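Local structure of GCN5-related N-acetyltransferase (Sphaerobacter thermophilus, 3TT2) at residues 58-63 / 75-80; 80-85 / 116-121; 123-128 / 316-321; 148-153 / 312-317. The protein probably transfers an acyl group, most likely acetyl from acetyl-coenzyme A, to an acceptor substrate, as a member of the GNAT acetyltransferase family. All coordinates share one frame; numbering follows the deposited sequence. Where two conformers were deposited one is given.

Contact 1: 58-63 / 75-80; sequences GQEAVL and ADVLNR
Val62 and Ala75 form the hydrogen-bonded pair of an antiparallel beta hairpin, strands 61-65 and 71-80, in the GNAT fold. Val62 N gives its hydrogen to Ala75 O at 2.8 Å, and Ala75 N answers to Val62 O at 3.1 Å. One step on, Ala61 and Asp76 make a non-hydrogen-bonded pair, their CB atoms 4.0 Å apart. The pairing then reaches back into the end of helix 57-60, where Glu60 O accepts from Val77 N at 3.1 Å in a more bent bond (141° at the hydrogen). Beside this bond, with Val77 CG1 opposite its carbonyl carbon (chi1 -66°), the other branch CG2 lies 3.9 Å from Glu60 CB, and the two side chains cross at about a right angle. The two faces of the hairpin differ. Val62 and Ala75 share one face, their closest carbons CG1 and CB 4.3 Å apart; there helix 100-115 packs Leu104 and Trp107 on Val62, and Trp107 also meets Val77. Ala61 and Asp76 look to the other face, where Tyr74 touches Ala61. Asp76 OD2 is hydrogen-bonded to Tyr74 OH.

Contact 2: 80-85 / 116-121; sequences RRYVQL and MHLAPA
Tyr82 and Leu118 meet because each turns its CG back beside its own backbone N and opposite its carbonyl carbon, with chi1 of -56° in the tyrosine and -57° in the leucine. The phenol ring thus comes to rest with one face over Leu118. Leu118 CB makes a CH-pi contact, 4.0 Å from the ring centroid and 22° off the normal, displaced toward CD2, which it approaches to 3.7 Å. Farther along the ring, Leu118 CD1 lies 3.8 Å from Tyr82 CZ, so the leucine follows the aromatic face from its inner rim to the phenol end. With an alanine in place of Tyr82 the ring would be gone, and Leu118 would probably be left free to turn beside a gap between the two loops. Deeper in, Ala119 CB fits against the turn, 3.5 Å from Tyr82 O and 4.0 Å from Val83 CG1, which also reaches Pro120 CD at 4.3 Å. Local bonds hold both partners in shape. Val83 N binds Arg80 O at 2.9 Å, Arg81 and Tyr82 adopt left-handed helical backbone angles, and Tyr82 N gives a hydrogen bond to Asn79 OD1, near the end of the preceding strand. Across from them Ala119 N closes the short 3-10 turn on the O of Met116, a selenomethionine. Arg80 is paired with two successive residues, Val83 and Gln84, which makes a classic beta bulge. The contact thus packs the bulged hairpin turn between strands 71-80 and 84-91 against the loop leaving helix 100-115, the return leg of the beta-alpha-beta crossover that links parallel strands 84-91 and 125-132 in GNAT acetyltransferases.

Contact 3: 123-128 / 316-321; sequences AQVTVQ and EIRPGI
Val125 O is gripped by two successive amides, Ile317 N at 2.7 Å and Arg318 N at 3.1 Å. Both donors lie in the plane of the carbonyl, that of Arg318 on a lone pair, and because two residues face one, the pairing is a classic beta bulge at the corner where the chain leaves strand 305-316. Val125 N returns a bond to Arg318 O at 2.8 Å. Farther along, the N-H of Gln124 is almost straight toward Ile321 O (2.9 Å, 175° at the hydrogen), though it comes in tilted from the carbonyl plane. Between these bonds Gly320 runs so near the backbone of Gln124 that a CB would collide with Gln124 N. The Arg318 chain leaves with CG opposite its backbone N and then bends at chi3 (66°), which folds the guanidinium back along the strand. There Ala123 O meets the edge of the group and accepts from NH2; the modelled length is too short to be trusted at this resolution, and a second bond from NE is weak. Val125 CG2 lies over one guanidinium face, 3.7 Å from NE. Ile317, the other residue of the bulge, packs through carbon: its CB lies 4.0 Å from Val125 CG1, its CG1 rests against Val127 CG2, and Ile112 of helix 100-115 packs on all three residues. The chemistry is chiefly that of main-chain carbonyls. Pro120 O, and in the model Ala123 O, accept from the arginine's NH2, with an aliphatic branch over the flat group, so peptide dipoles are likely to offset part of the positive charge.

Contact 4: 148-153 / 312-317; sequences RPVRDI and LHRKEI
Arg148 and Arg314 bind each other twice through their backbones, Arg148 N to Arg314 O and Arg314 N to Arg148 O, both at 3.0 Å and nearly straight. Leu312 O accepts Val150 N at 2.9 Å, and Leu312 N gives a bond to Arg151 O at 2.8 Å; the axes of the two short segments lie 126° apart. Beside these bonds Val150 CG2 touches Arg314 CB at 3.5 Å and the valine lies against a face of the guanidinium, whose NE is held by Gln128 OE1; Ile153 CD1 meets Leu312 CB at 3.7 Å. His313 and Pro149 form a cluster of their own, both side chains on one face of the sheet. His313 carries CG opposite its carbonyl carbon (chi1 -79°), which brings the ring against Pro149: the proline CA stands over one face, and CD lies 3.7 Å from His313 CD2. The ring also touches Leu139 and Met142 of helix 136-144. An alanine in place of His313 would probably leave Pro149 without this support and Val311 O without its ND1 partner. Strand 305-316 here occupies the slot that the last strand fills in a single GNAT domain, consistent with strand exchange between two tandem GNAT units.

The four contacts follow neighbouring strands inward from near one edge of the fold. Contact 1 is the buried one, a regular hairpin with apolar residues under helix 100-115; the others are partly buried. Contact 2 adjoins it through Arg80 and Leu85, which packs on Val77 and Asn79, but joins loops by side-chain packing alone. Strands 84-91 and 125-132 then tie contact 2 to contact 3, where Leu85 and Thr126 bond through their backbones. Contacts 3 and 4 share Glu316 and Ile317: contact 4 holds the end part of strand 305-316, which sits between 125-132 and 148-159, contact 3 the bulged corner and loop that follow it, and Gln128 OE1 with Arg314 NE bridges them.

Contact 1: 58-63 / 75-80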
loop_
_atom_site.group_PDB
_atom_site.type_symbol
_atom_site.label_atom_id
_atom_site.label_comp_id
_atom_site.label_asym_id
_atom_site.label_seq_id
_atom_site.Cartn_x
_atom_site.Cartn_y
_atom_site.Cartn_z
ATOM N N GLY A 58 -0.714 -7.616 20.101
ATOM C CA GLY A 58 -0.190 -7.218 21.392
ATOM C C GLY A 58 0.906 -6.188 21.241
ATOM O O GLY A 58 0.863 -5.126 21.862
ATOM N N GLN A 59 1.912 -6.535 20.445
ATOM C CA GLN A 59 3.067 -5.677 20.196
ATOM C C GLN A 59 2.997 -4.600 19.095
ATOM O O GLN A 59 3.615 -3.549 19.221
ATOM C CB GLN A 59 4.324 -6.542 20.046
ATOM C CG GLN A 59 4.516 -7.585 21.176
ATOM C CD GLN A 59 4.365 -7.019 22.596
ATOM O OE1 GLN A 59 4.494 -5.813 22.829
ATOM N NE2 GLN A 59 4.084 -7.905 23.550
ATOM N N GLU A 60 2.281 -4.880 18.008
ATOM C CA GLU A 60 2.256 -3.991 16.831
ATOM C C GLU A 60 1.104 -2.966 16.658
ATOM O O GLU A 60 1.022 -2.297 15.629
ATOM C CB GLU A 60 2.486 -4.797 15.559
ATOM C CG GLU A 60 3.886 -5.355 15.539
ATOM C CD GLU A 60 4.075 -6.537 14.607
ATOM O OE1 GLU A 60 3.326 -6.670 13.614
ATOM O OE2 GLU A 60 4.989 -7.346 14.879
ATOM N N ALA A 61 0.209 -2.852 17.633
ATOM C CA ALA A 61 -0.873 -1.876 17.523
ATOM C C ALA A 61 -1.203 -1.275 18.875
ATOM O O ALA A 61 -0.914 -1.874 19.917
ATOM C CB ALA A 61 -2.097 -2.508 16.908
ATOM N N VAL A 62 -1.793 -0.084 18.860
ATOM C CA VAL A 62 -2.218 0.552 20.105
ATOM C C VAL A 62 -3.626 1.123 19.974
ATOM O O VAL A 62 -4.019 1.571 18.900
ATOM C CB VAL A 62 -1.226 1.656 20.558
ATOM C CG1 VAL A 62 -1.325 2.872 19.665
ATOM C CG2 VAL A 62 -1.471 2.055 22.010
ATOM N N LEU A 63 -4.389 1.085 21.065
ATOM C CA LEU A 63 -5.734 1.662 21.098
ATOM C C LEU A 63 -5.888 2.622 22.275
ATOM O O LEU A 63 -5.703 2.230 23.423
ATOM C CB LEU A 63 -6.776 0.554 21.198
ATOM C CG LEU A 63 -8.209 0.972 21.509
ATOM C CD1 LEU A 63 -8.685 1.892 20.423
ATOM C CD2 LEU A 63 -9.100 -0.252 21.602
ATOM N N ALA A 75 -3.476 3.184 16.265
ATOM C CA ALA A 75 -2.412 3.045 15.275
ATOM C C ALA A 75 -1.847 1.622 15.200
ATOM O O ALA A 75 -1.832 0.886 16.191
ATOM C CB ALA A 75 -1.313 4.047 15.538
ATOM N N ASP A 76 -1.410 1.234 14.008
ATOM C CA ASP A 76 -0.670 -0.017 13.814
ATOM C C ASP A 76 0.607 0.238 12.988
ATOM O O ASP A 76 0.703 1.263 12.324
ATOM C CB ASP A 76 -1.559 -1.111 13.195
ATOM C CG ASP A 76 -2.030 -0.786 11.761
ATOM O OD1 ASP A 76 -1.418 0.053 11.061
ATOM O OD2 ASP A 76 -3.026 -1.409 11.318
ATOM N N VAL A 77 1.580 -0.671 13.029
ATOM C CA VAL A 77 2.859 -0.432 12.355
ATOM C C VAL A 77 3.214 -1.523 11.374
ATOM O O VAL A 77 2.969 -2.702 11.632
ATOM C CB VAL A 77 4.050 -0.313 13.345
ATOM C CG1 VAL A 77 3.926 0.921 14.230
ATOM C CG2 VAL A 77 4.178 -1.561 14.191
ATOM N N LEU A 78 3.787 -1.123 10.245
ATOM C CA LEU A 78 4.504 -2.058 9.381
ATOM C C LEU A 78 6.014 -1.896 9.570
ATOM O O LEU A 78 6.522 -0.782 9.611
ATOM C CB LEU A 78 4.123 -1.860 7.923
ATOM C CG LEU A 78 2.825 -2.582 7.594
ATOM C CD1 LEU A 78 2.285 -2.183 6.226
ATOM C CD2 LEU A 78 3.092 -4.065 7.657
ATOM N N ASN A 79 6.724 -3.013 9.708
ATOM C CA ASN A 79 8.150 -2.985 10.015
ATOM C C ASN A 79 8.974 -3.643 8.924
ATOM O O ASN A 79 8.774 -4.813 8.625
ATOM C CB ASN A 79 8.399 -3.686 11.347
ATOM C CG ASN A 79 9.843 -4.085 11.537
ATOM O OD1 ASN A 79 10.747 -3.361 11.146
ATOM N ND2 ASN A 79 10.067 -5.246 12.145
ATOM N N ARG A 80 9.893 -2.896 8.320
ATOM C CA ARG A 80 10.815 -3.481 7.342
ATOM C C ARG A 80 12.234 -3.546 7.894
ATOM O O ARG A 80 12.891 -2.518 8.024
ATOM C CB ARG A 80 10.806 -2.644 6.051
ATOM C CG ARG A 80 11.852 -3.059 5.013
ATOM C CD ARG A 80 11.883 -2.122 3.796
ATOM N NE ARG A 80 10.582 -2.020 3.139
ATOM C CZ ARG A 80 10.278 -1.121 2.202
ATOM N NH1 ARG A 80 9.058 -1.106 1.663
ATOM N NH2 ARG A 80 11.190 -0.235 1.805
#

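Contact 2: 80-85 / 116-121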
loop_
_atom_site.group_PDB
_atom_site.type_symbol
_atom_site.label_atom_id
_atom_site.label_comp_id
_atom_site.label_asym_id
_atom_site.label_seq_id
_atom_site.Cartn_x
_atom_site.Cartn_y
_atom_site.Cartn_z
ATOM N N ARG A 80 9.893 -2.896 8.320
ATOM C CA ARG A 80 10.815 -3.481 7.342
ATOM C C ARG A 80 12.234 -3.546 7.894
ATOM O O ARG A 80 12.891 -2.518 8.024
ATOM C CB ARG A 80 10.806 -2.644 6.051
ATOM C CG ARG A 80 11.852 -3.059 5.013
ATOM C CD ARG A 80 11.883 -2.122 3.796
ATOM N NE ARG A 80 10.582 -2.020 3.139
ATOM C CZ ARG A 80 10.278 -1.121 2.202
ATOM N NH1 ARG A 80 9.058 -1.106 1.663
ATOM N NH2 ARG A 80 11.190 -0.235 1.805
ATOM N N ARG A 81 12.681 -4.755 8.245
ATOM C CA ARG A 81 14.073 -5.058 8.646
ATOM C C ARG A 81 14.548 -4.177 9.795
ATOM O O ARG A 81 15.745 -4.031 10.010
ATOM C CB ARG A 81 15.053 -4.859 7.478
ATOM C CG ARG A 81 15.001 -5.880 6.354
ATOM C CD ARG A 81 14.804 -5.156 5.032
ATOM N NE ARG A 81 15.631 -5.691 3.949
ATOM C CZ ARG A 81 15.935 -5.012 2.844
ATOM N NH1 ARG A 81 15.493 -3.771 2.686
ATOM N NH2 ARG A 81 16.686 -5.565 1.900
ATOM N N TYR A 82 13.605 -3.594 10.521
ATOM C CA TYR A 82 13.849 -2.623 11.586
ATOM C C TYR A 82 14.641 -1.402 11.122
ATOM O O TYR A 82 15.224 -0.694 11.954
ATOM C CB TYR A 82 14.610 -3.291 12.743
ATOM C CG TYR A 82 13.907 -4.505 13.305
ATOM C CD1 TYR A 82 12.844 -4.364 14.175
ATOM C CD2 TYR A 82 14.308 -5.788 12.968
ATOM C CE1 TYR A 82 12.201 -5.454 14.698
ATOM C CE2 TYR A 82 13.665 -6.899 13.491
ATOM C CZ TYR A 82 12.608 -6.725 14.359
ATOM O OH TYR A 82 11.957 -7.826 14.893
ATOM N N VAL A 83 14.721 -1.149 9.818
ATOM C CA VAL A 83 15.277 0.129 9.367
ATOM C C VAL A 83 14.273 1.179 8.905
ATOM O O VAL A 83 14.610 2.362 8.750
ATOM C CB VAL A 83 16.310 -0.087 8.238
ATOM C CG1 VAL A 83 17.493 -0.874 8.760
ATOM C CG2 VAL A 83 15.649 -0.758 7.022
ATOM N N GLN A 84 13.055 0.733 8.626
ATOM C CA GLN A 84 12.011 1.635 8.204
ATOM C C GLN A 84 10.690 1.242 8.791
ATOM O O GLN A 84 10.146 0.185 8.450
ATOM C CB GLN A 84 11.909 1.636 6.701
ATOM C CG GLN A 84 10.841 2.544 6.154
ATOM C CD GLN A 84 11.103 2.870 4.705
ATOM O OE1 GLN A 84 10.452 2.332 3.809
ATOM N NE2 GLN A 84 12.091 3.735 4.462
ATOM N N LEU A 85 10.117 2.125 9.589
ATOM C CA LEU A 85 8.868 1.808 10.228
ATOM C C LEU A 85 7.777 2.649 9.613
ATOM O O LEU A 85 7.866 3.873 9.592
ATOM C CB LEU A 85 8.962 2.089 11.717
ATOM C CG LEU A 85 7.734 1.526 12.418
ATOM C CD1 LEU A 85 7.809 -0.009 12.441
ATOM C CD2 LEU A 85 7.555 2.136 13.805
HETATM N N MSE A 116 15.539 -1.066 18.016
HETATM C CA MSE A 116 16.480 -0.533 17.041
HETATM C C MSE A 116 17.780 -1.320 16.940
HETATM O O MSE A 116 18.464 -1.262 15.922
HETATM C CB MSE A 116 16.775 0.917 17.420
HETATM C CG MSE A 116 17.327 1.763 16.316
HETATM SE SE MSE A 116 17.377 3.638 16.821
HETATM C CE MSE A 116 18.268 3.564 18.552
ATOM N N HIS A 117 18.116 -2.054 17.995
ATOM C CA HIS A 117 19.367 -2.805 18.069
ATOM C C HIS A 117 19.405 -4.000 17.118
ATOM O O HIS A 117 20.471 -4.576 16.868
ATOM C CB HIS A 117 19.624 -3.269 19.509
ATOM C CG HIS A 117 18.462 -3.981 20.128
ATOM N ND1 HIS A 117 17.236 -3.382 20.314
ATOM C CD2 HIS A 117 18.335 -5.246 20.592
ATOM C CE1 HIS A 117 16.400 -4.246 20.862
ATOM N NE2 HIS A 117 17.041 -5.386 21.041
ATOM N N LEU A 118 18.240 -4.360 16.587
ATOM C CA LEU A 118 18.097 -5.490 15.674
ATOM C C LEU A 118 18.360 -5.095 14.223
ATOM O O LEU A 118 18.340 -5.934 13.327
ATOM C CB LEU A 118 16.697 -6.077 15.812
ATOM C CG LEU A 118 16.360 -6.516 17.240
ATOM C CD1 LEU A 118 14.854 -6.564 17.471
ATOM C CD2 LEU A 118 17.007 -7.858 17.547
ATOM N N ALA A 119 18.572 -3.804 14.004
ATOM C CA ALA A 119 19.029 -3.289 12.727
ATOM C C ALA A 119 20.546 -3.272 12.712
ATOM O O ALA A 119 21.174 -3.104 13.770
ATOM C CB ALA A 119 18.496 -1.886 12.530
ATOM N N PRO A 120 21.152 -3.427 11.521
ATOM C CA PRO A 120 22.610 -3.334 11.419
ATOM C C PRO A 120 22.991 -2.007 12.023
ATOM O O PRO A 120 22.213 -1.058 11.893
ATOM C CB PRO A 120 22.853 -3.293 9.915
ATOM C CG PRO A 120 21.656 -3.890 9.310
ATOM C CD PRO A 120 20.514 -3.534 10.201
ATOM N N ALA A 121 24.128 -1.927 12.698
ATOM C CA ALA A 121 24.402 -0.733 13.486
ATOM C C ALA A 121 24.693 0.489 12.617
ATOM O O ALA A 121 24.460 1.627 13.035
ATOM C CB ALA A 121 25.504 -0.980 14.499
#

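Contact 3: 123-128 / 316-321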
loop_
_atom_site.group_PDB
_atom_site.type_symbol
_atom_site.label_atom_id
_atom_site.label_comp_id
_atom_site.label_asym_id
_atom_site.label_seq_id
_atom_site.Cartn_x
_atom_site.Cartn_y
_atom_site.Cartn_z
ATOM N N ALA A 123 23.226 1.069 9.682
ATOM C CA ALA A 123 21.973 1.408 8.999
ATOM C C ALA A 123 21.256 2.612 9.590
ATOM O O ALA A 123 21.067 2.692 10.805
ATOM C CB ALA A 123 21.030 0.205 9.010
ATOM N N GLN A 124 20.840 3.531 8.719
ATOM C CA GLN A 124 19.973 4.618 9.138
ATOM C C GLN A 124 18.591 4.066 9.413
ATOM O O GLN A 124 18.164 3.100 8.790
ATOM C CB GLN A 124 19.884 5.708 8.081
ATOM C CG GLN A 124 18.875 5.458 6.997
ATOM C CD GLN A 124 18.396 6.748 6.334
ATOM O OE1 GLN A 124 18.630 7.850 6.837
ATOM N NE2 GLN A 124 17.708 6.608 5.200
ATOM N N VAL A 125 17.893 4.690 10.350
ATOM C CA VAL A 125 16.605 4.192 10.789
ATOM C C VAL A 125 15.567 5.278 10.587
ATOM O O VAL A 125 15.738 6.382 11.094
ATOM C CB VAL A 125 16.660 3.807 12.272
ATOM C CG1 VAL A 125 15.279 3.447 12.773
ATOM C CG2 VAL A 125 17.665 2.669 12.491
ATOM N N THR A 126 14.512 4.981 9.829
ATOM C CA THR A 126 13.456 5.961 9.576
ATOM C C THR A 126 12.088 5.496 10.046
ATOM O O THR A 126 11.823 4.299 10.125
ATOM C CB THR A 126 13.358 6.377 8.072
ATOM O OG1 THR A 126 12.957 5.260 7.261
ATOM C CG2 THR A 126 14.692 6.927 7.566
ATOM N N VAL A 127 11.233 6.464 10.376
ATOM C CA VAL A 127 9.802 6.232 10.595
ATOM C C VAL A 127 9.043 7.050 9.565
ATOM O O VAL A 127 9.445 8.175 9.243
ATOM C CB VAL A 127 9.332 6.714 11.968
ATOM C CG1 VAL A 127 7.838 6.525 12.102
ATOM C CG2 VAL A 127 10.066 5.992 13.073
ATOM N N GLN A 128 7.955 6.494 9.043
ATOM C CA GLN A 128 7.203 7.191 8.026
ATOM C C GLN A 128 5.690 7.024 8.142
ATOM O O GLN A 128 5.188 5.990 8.602
ATOM C CB GLN A 128 7.679 6.771 6.646
ATOM C CG GLN A 128 7.329 5.360 6.266
ATOM C CD GLN A 128 7.969 4.961 4.959
ATOM O OE1 GLN A 128 8.994 5.519 4.570
ATOM N NE2 GLN A 128 7.368 4.003 4.267
ATOM N N GLU A 316 14.059 10.860 10.115
ATOM C CA GLU A 316 15.185 9.978 10.392
ATOM C C GLU A 316 15.423 9.835 11.889
ATOM O O GLU A 316 15.830 10.791 12.550
ATOM C CB GLU A 316 16.458 10.483 9.719
ATOM C CG GLU A 316 17.701 9.675 10.075
ATOM C CD GLU A 316 19.002 10.352 9.660
ATOM O OE1 GLU A 316 19.610 11.058 10.501
ATOM O OE2 GLU A 316 19.421 10.165 8.498
ATOM N N ILE A 317 15.185 8.628 12.405
ATOM C CA ILE A 317 15.366 8.323 13.824
ATOM C C ILE A 317 16.840 8.121 14.198
ATOM O O ILE A 317 17.293 8.584 15.253
ATOM C CB ILE A 317 14.566 7.084 14.232
ATOM C CG1 ILE A 317 13.066 7.328 14.042
ATOM C CG2 ILE A 317 14.861 6.707 15.670
ATOM C CD1 ILE A 317 12.526 8.542 14.746
ATOM N N ARG A 318 17.588 7.430 13.343
ATOM C CA ARG A 318 19.030 7.328 13.540
ATOM C C ARG A 318 19.758 7.493 12.221
ATOM O O ARG A 318 19.337 6.948 11.219
ATOM C CB ARG A 318 19.368 5.966 14.140
ATOM C CG ARG A 318 20.790 5.813 14.625
ATOM C CD ARG A 318 21.055 4.378 15.042
ATOM N NE ARG A 318 21.007 3.466 13.904
ATOM C CZ ARG A 318 21.179 2.153 13.997
ATOM N NH1 ARG A 318 21.408 1.598 15.178
ATOM N NH2 ARG A 318 21.123 1.398 12.911
ATOM N N PRO A 319 20.887 8.207 12.231
ATOM C CA PRO A 319 21.663 8.406 10.998
ATOM C C PRO A 319 22.434 7.162 10.570
ATOM O O PRO A 319 22.729 6.290 11.388
ATOM C CB PRO A 319 22.632 9.538 11.363
ATOM C CG PRO A 319 22.718 9.494 12.863
ATOM C CD PRO A 319 21.375 9.044 13.343
ATOM N N GLY A 320 22.748 7.087 9.283
ATOM C CA GLY A 320 23.467 5.951 8.747
ATOM C C GLY A 320 23.174 5.733 7.282
ATOM O O GLY A 320 22.485 6.532 6.644
ATOM N N ILE A 321 23.701 4.642 6.743
ATOM C CA ILE A 321 23.565 4.361 5.320
ATOM C C ILE A 321 22.175 3.819 5.054
ATOM O O ILE A 321 21.556 3.260 5.955
ATOM C CB ILE A 321 24.649 3.369 4.843
ATOM C CG1 ILE A 321 24.280 1.933 5.219
ATOM C CG2 ILE A 321 26.043 3.762 5.414
ATOM C CD1 ILE A 321 25.251 0.904 4.723
#

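Contact 4: 148-153 / 312-317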
loop_
_atom_site.group_PDB
_atom_site.type_symbol
_atom_site.label_atom_id
_atom_site.label_comp_id
_atom_site.label_asym_id
_atom_site.label_seq_id
_atom_site.Cartn_x
_atom_site.Cartn_y
_atom_site.Cartn_z
ATOM N N ARG A 148 9.061 14.994 7.142
ATOM C CA ARG A 148 9.132 15.827 5.966
ATOM C C ARG A 148 8.657 15.079 4.716
ATOM O O ARG A 148 8.871 13.862 4.583
ATOM C CB ARG A 148 10.586 16.267 5.780
ATOM C CG ARG A 148 11.055 17.548 6.575
ATOM C CD ARG A 148 12.743 17.619 6.469
ATOM N NE ARG A 148 13.255 18.619 7.459
ATOM C CZ ARG A 148 14.528 19.068 7.448
ATOM N NH1 ARG A 148 15.426 18.572 6.498
ATOM N NH2 ARG A 148 14.959 20.055 8.345
ATOM N N PRO A 149 7.995 15.808 3.800
ATOM C CA PRO A 149 7.426 15.259 2.564
ATOM C C PRO A 149 8.488 14.702 1.650
ATOM O O PRO A 149 9.464 15.382 1.347
ATOM C CB PRO A 149 6.771 16.472 1.914
ATOM C CG PRO A 149 6.407 17.343 3.071
ATOM C CD PRO A 149 7.574 17.202 4.011
ATOM N N VAL A 150 8.259 13.472 1.211
ATOM C CA VAL A 150 9.211 12.681 0.444
ATOM C C VAL A 150 8.674 12.469 -0.968
ATOM O O VAL A 150 9.289 12.852 -1.947
ATOM C CB VAL A 150 9.474 11.333 1.139
ATOM C CG1 VAL A 150 10.239 10.409 0.235
ATOM C CG2 VAL A 150 10.212 11.560 2.425
ATOM N N ARG A 151 7.513 11.830 -1.048
ATOM C CA ARG A 151 6.925 11.455 -2.318
ATOM C C ARG A 151 5.389 11.509 -2.274
ATOM O O ARG A 151 4.783 11.450 -1.197
ATOM C CB ARG A 151 7.393 10.042 -2.635
ATOM C CG ARG A 151 7.466 9.693 -4.091
ATOM C CD ARG A 151 8.355 8.476 -4.278
ATOM N NE ARG A 151 8.387 7.997 -5.656
ATOM C CZ ARG A 151 9.163 8.511 -6.598
ATOM N NH1 ARG A 151 9.134 8.018 -7.829
ATOM N NH2 ARG A 151 9.964 9.525 -6.301
ATOM N N ASP A 152 4.766 11.620 -3.446
ATOM C CA ASP A 152 3.319 11.487 -3.562
ATOM C C ASP A 152 2.972 10.035 -3.866
ATOM O O ASP A 152 3.656 9.377 -4.659
ATOM C CB ASP A 152 2.784 12.348 -4.706
ATOM C CG ASP A 152 2.697 13.814 -4.353
ATOM O OD1 ASP A 152 2.956 14.182 -3.181
ATOM O OD2 ASP A 152 2.349 14.599 -5.261
ATOM N N ILE A 153 1.911 9.538 -3.243
ATOM C CA ILE A 153 1.395 8.224 -3.579
ATOM C C ILE A 153 -0.033 8.392 -4.078
ATOM O O ILE A 153 -0.891 8.954 -3.379
ATOM C CB ILE A 153 1.389 7.247 -2.390
ATOM C CG1 ILE A 153 2.788 6.716 -2.104
ATOM C CG2 ILE A 153 0.544 6.047 -2.721
ATOM C CD1 ILE A 153 3.677 7.653 -1.357
ATOM N N LEU A 312 3.779 10.981 1.411
ATOM C CA LEU A 312 4.566 10.204 2.335
ATOM C C LEU A 312 5.480 11.120 3.157
ATOM O O LEU A 312 6.329 11.840 2.624
ATOM C CB LEU A 312 5.358 9.148 1.577
ATOM C CG LEU A 312 6.423 8.348 2.324
ATOM C CD1 LEU A 312 5.923 7.896 3.669
ATOM C CD2 LEU A 312 6.787 7.146 1.500
ATOM N N HIS A 313 5.297 11.072 4.469
ATOM C CA HIS A 313 6.129 11.836 5.381
ATOM C C HIS A 313 7.122 10.942 6.113
ATOM O O HIS A 313 6.748 9.901 6.651
ATOM C CB HIS A 313 5.262 12.632 6.346
ATOM C CG HIS A 313 4.703 13.877 5.735
ATOM N ND1 HIS A 313 3.632 13.863 4.867
ATOM C CD2 HIS A 313 5.090 15.171 5.835
ATOM C CE1 HIS A 313 3.372 15.098 4.477
ATOM N NE2 HIS A 313 4.247 15.910 5.044
ATOM N N ARG A 314 8.391 11.351 6.106
ATOM C CA ARG A 314 9.460 10.550 6.688
ATOM C C ARG A 314 10.358 11.341 7.633
ATOM O O ARG A 314 10.677 12.497 7.375
ATOM C CB ARG A 314 10.312 9.956 5.578
ATOM C CG ARG A 314 11.312 8.950 6.065
ATOM C CD ARG A 314 12.026 8.319 4.904
ATOM N NE ARG A 314 11.145 7.500 4.069
ATOM C CZ ARG A 314 11.371 7.279 2.776
ATOM N NH1 ARG A 314 12.435 7.843 2.208
ATOM N NH2 ARG A 314 10.548 6.516 2.049
ATOM N N LYS A 315 10.773 10.707 8.724
ATOM C CA LYS A 315 11.711 11.320 9.660
ATOM C C LYS A 315 12.845 10.350 9.956
ATOM O O LYS A 315 12.619 9.147 10.047
ATOM C CB LYS A 315 10.996 11.680 10.960
ATOM C CG LYS A 315 11.846 12.409 11.979
ATOM C CD LYS A 315 11.153 12.372 13.318
ATOM C CE LYS A 315 11.795 13.303 14.319
ATOM N NZ LYS A 315 10.973 13.362 15.567
ATOM N N GLU A 316 14.059 10.860 10.115
ATOM C CA GLU A 316 15.185 9.978 10.392
ATOM C C GLU A 316 15.423 9.835 11.889
ATOM O O GLU A 316 15.830 10.791 12.550
ATOM C CB GLU A 316 16.458 10.483 9.719
ATOM C CG GLU A 316 17.701 9.675 10.075
ATOM C CD GLU A 316 19.002 10.352 9.660
ATOM O OE1 GLU A 316 19.610 11.058 10.501
ATOM O OE2 GLU A 316 19.421 10.165 8.498
ATOM N N ILE A 317 15.185 8.628 12.405
ATOM C CA ILE A 317 15.366 8.323 13.824
ATOM C C ILE A 317 16.840 8.121 14.198
ATOM O O ILE A 317 17.293 8.584 15.253
ATOM C CB ILE A 317 14.566 7.084 14.232
ATOM C CG1 ILE A 317 13.066 7.328 14.042
ATOM C CG2 ILE A 317 14.861 6.707 15.670
ATOM C CD1 ILE A 317 12.526 8.542 14.746
#